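Local coordinates for protein methyltransferase (Pyrococcus horikoshii, PDB 1IXK) that probably methylates cytosine in RNA, as a member of the RsmB/NOP family of S-adenosyl-L-methionine-dependent methyltransferases, at residues Asn254-Gln259 with Thr280-Ile285. Numbering follows the deposited sequence.
Sequences NEFVIQ and TNPFGI
F256, in the first turn of helix 255-264, reaches P282 and F283 with the far end of its ring, and this purely apolar meeting joins 254-259 to 280-285. Its CE1 lies 3.7 Å from P282 CG, the proline carbon arriving at the ring edge, near the plane. CZ of F256 comes within 4.5 Å of F283 CD2, a looser approach in which F256 stands at the edge of the F283 ring. The side chain extends to them because CG sits anti to its own carbonyl carbon (chi1 -77°).

No hydrogen bond crosses the contact. Two backbone bonds lie within 280-285: G284 N to N281 O and I285 N to P282 O, at 3.1 and 3.0 Å.

Both segments belong to the Rossmann-like methyltransferase region, away from the predicted cofactor and nucleophile sites. The loop lies between strands 276-277 and 295-297 of the mixed sheet, and the contact packs it against the helix following strand 240-246. P282 and F283 also touch L27 of helix 18-28, which joins this part of the domain to the N-terminal helices.

Polar links run beside the apolar patch. E255 OE2 receives L279 N and forms a salt bridge with R296, whereas Q259 OE1 accepts S288 N, so the same helical turn is tied to L279 and S288, on the two sides of 280-285 in sequence, and to strand 295-297.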
# COMPACT_ATOMS: atom_id res chain seq x y z
N ASN A 254 -10.07 7.87 1.25
CA ASN A 254 -9.58 7.20 2.45
C ASN A 254 -10.61 7.11 3.59
O ASN A 254 -11.43 6.19 3.63
CB ASN A 254 -8.32 7.92 2.96
CG ASN A 254 -7.17 7.88 1.96
OD1 ASN A 254 -7.06 6.95 1.17
ND2 ASN A 254 -6.30 8.88 2.02
N GLU A 255 -10.55 8.07 4.50
CA GLU A 255 -11.46 8.11 5.65
C GLU A 255 -12.94 8.02 5.28
O GLU A 255 -13.71 7.35 5.96
CB GLU A 255 -11.22 9.39 6.46
CG GLU A 255 -9.90 9.40 7.25
CD GLU A 255 -8.71 9.91 6.45
OE1 GLU A 255 -8.85 10.18 5.24
OE2 GLU A 255 -7.62 10.03 7.06
N PHE A 256 -13.34 8.72 4.22
CA PHE A 256 -14.74 8.70 3.78
C PHE A 256 -15.18 7.30 3.36
O PHE A 256 -16.32 6.89 3.63
CB PHE A 256 -14.94 9.65 2.60
CG PHE A 256 -15.00 11.10 2.97
CD1 PHE A 256 -14.57 11.55 4.22
CD2 PHE A 256 -15.47 12.04 2.05
CE1 PHE A 256 -14.60 12.91 4.55
CE2 PHE A 256 -15.50 13.40 2.37
CZ PHE A 256 -15.06 13.83 3.62
N VAL A 257 -14.30 6.58 2.69
CA VAL A 257 -14.62 5.23 2.24
C VAL A 257 -14.71 4.30 3.44
O VAL A 257 -15.60 3.45 3.52
CB VAL A 257 -13.55 4.70 1.26
CG1 VAL A 257 -13.86 3.25 0.88
CG2 VAL A 257 -13.50 5.57 0.02
N ILE A 258 -13.78 4.46 4.38
CA ILE A 258 -13.77 3.63 5.58
C ILE A 258 -15.01 3.92 6.45
O ILE A 258 -15.62 3.00 6.98
CB ILE A 258 -12.48 3.85 6.41
CG1 ILE A 258 -11.27 3.47 5.55
CG2 ILE A 258 -12.49 2.98 7.66
CD1 ILE A 258 -11.37 2.09 4.94
N GLN A 259 -15.37 5.20 6.59
CA GLN A 259 -16.56 5.53 7.38
C GLN A 259 -17.78 4.90 6.72
O GLN A 259 -18.67 4.36 7.39
CB GLN A 259 -16.76 7.05 7.46
CG GLN A 259 -17.98 7.43 8.30
CD GLN A 259 -17.80 7.07 9.76
OE1 GLN A 259 -16.96 7.65 10.45
NE2 GLN A 259 -18.58 6.12 10.25
N THR A 280 -10.08 12.34 11.67
CA THR A 280 -11.45 12.11 12.14
C THR A 280 -12.34 13.35 12.04
O THR A 280 -13.51 13.31 12.40
CB THR A 280 -11.49 11.61 13.61
OG1 THR A 280 -10.90 12.59 14.46
CG2 THR A 280 -10.75 10.30 13.74
N ASN A 281 -11.77 14.46 11.57
CA ASN A 281 -12.54 15.69 11.40
C ASN A 281 -12.08 16.41 10.13
O ASN A 281 -11.85 17.61 10.14
CB ASN A 281 -12.36 16.63 12.60
CG ASN A 281 -13.41 17.72 12.64
OD1 ASN A 281 -13.16 18.83 13.11
ND2 ASN A 281 -14.61 17.41 12.17
N PRO A 282 -11.95 15.67 9.01
CA PRO A 282 -11.51 16.32 7.77
C PRO A 282 -12.55 17.32 7.26
O PRO A 282 -13.71 16.98 7.08
CB PRO A 282 -11.34 15.14 6.82
CG PRO A 282 -12.42 14.20 7.27
CD PRO A 282 -12.28 14.26 8.78
N PHE A 283 -12.11 18.56 7.04
CA PHE A 283 -12.99 19.62 6.57
C PHE A 283 -14.11 19.92 7.57
O PHE A 283 -15.15 20.48 7.20
CB PHE A 283 -13.62 19.24 5.22
CG PHE A 283 -12.62 18.87 4.15
CD1 PHE A 283 -11.59 19.74 3.80
CD2 PHE A 283 -12.73 17.65 3.48
CE1 PHE A 283 -10.70 19.41 2.78
CE2 PHE A 283 -11.84 17.32 2.46
CZ PHE A 283 -10.82 18.19 2.11
N GLY A 284 -13.90 19.55 8.83
CA GLY A 284 -14.91 19.80 9.85
C GLY A 284 -15.99 18.74 9.89
O GLY A 284 -16.99 18.88 10.60
N ILE A 285 -15.81 17.68 9.10
CA ILE A 285 -16.77 16.59 9.05
C ILE A 285 -16.39 15.57 10.12
O ILE A 285 -15.38 14.90 10.00
CB ILE A 285 -16.74 15.88 7.68
CG1 ILE A 285 -16.95 16.90 6.56
CG2 ILE A 285 -17.79 14.78 7.64
CD1 ILE A 285 -18.22 17.72 6.69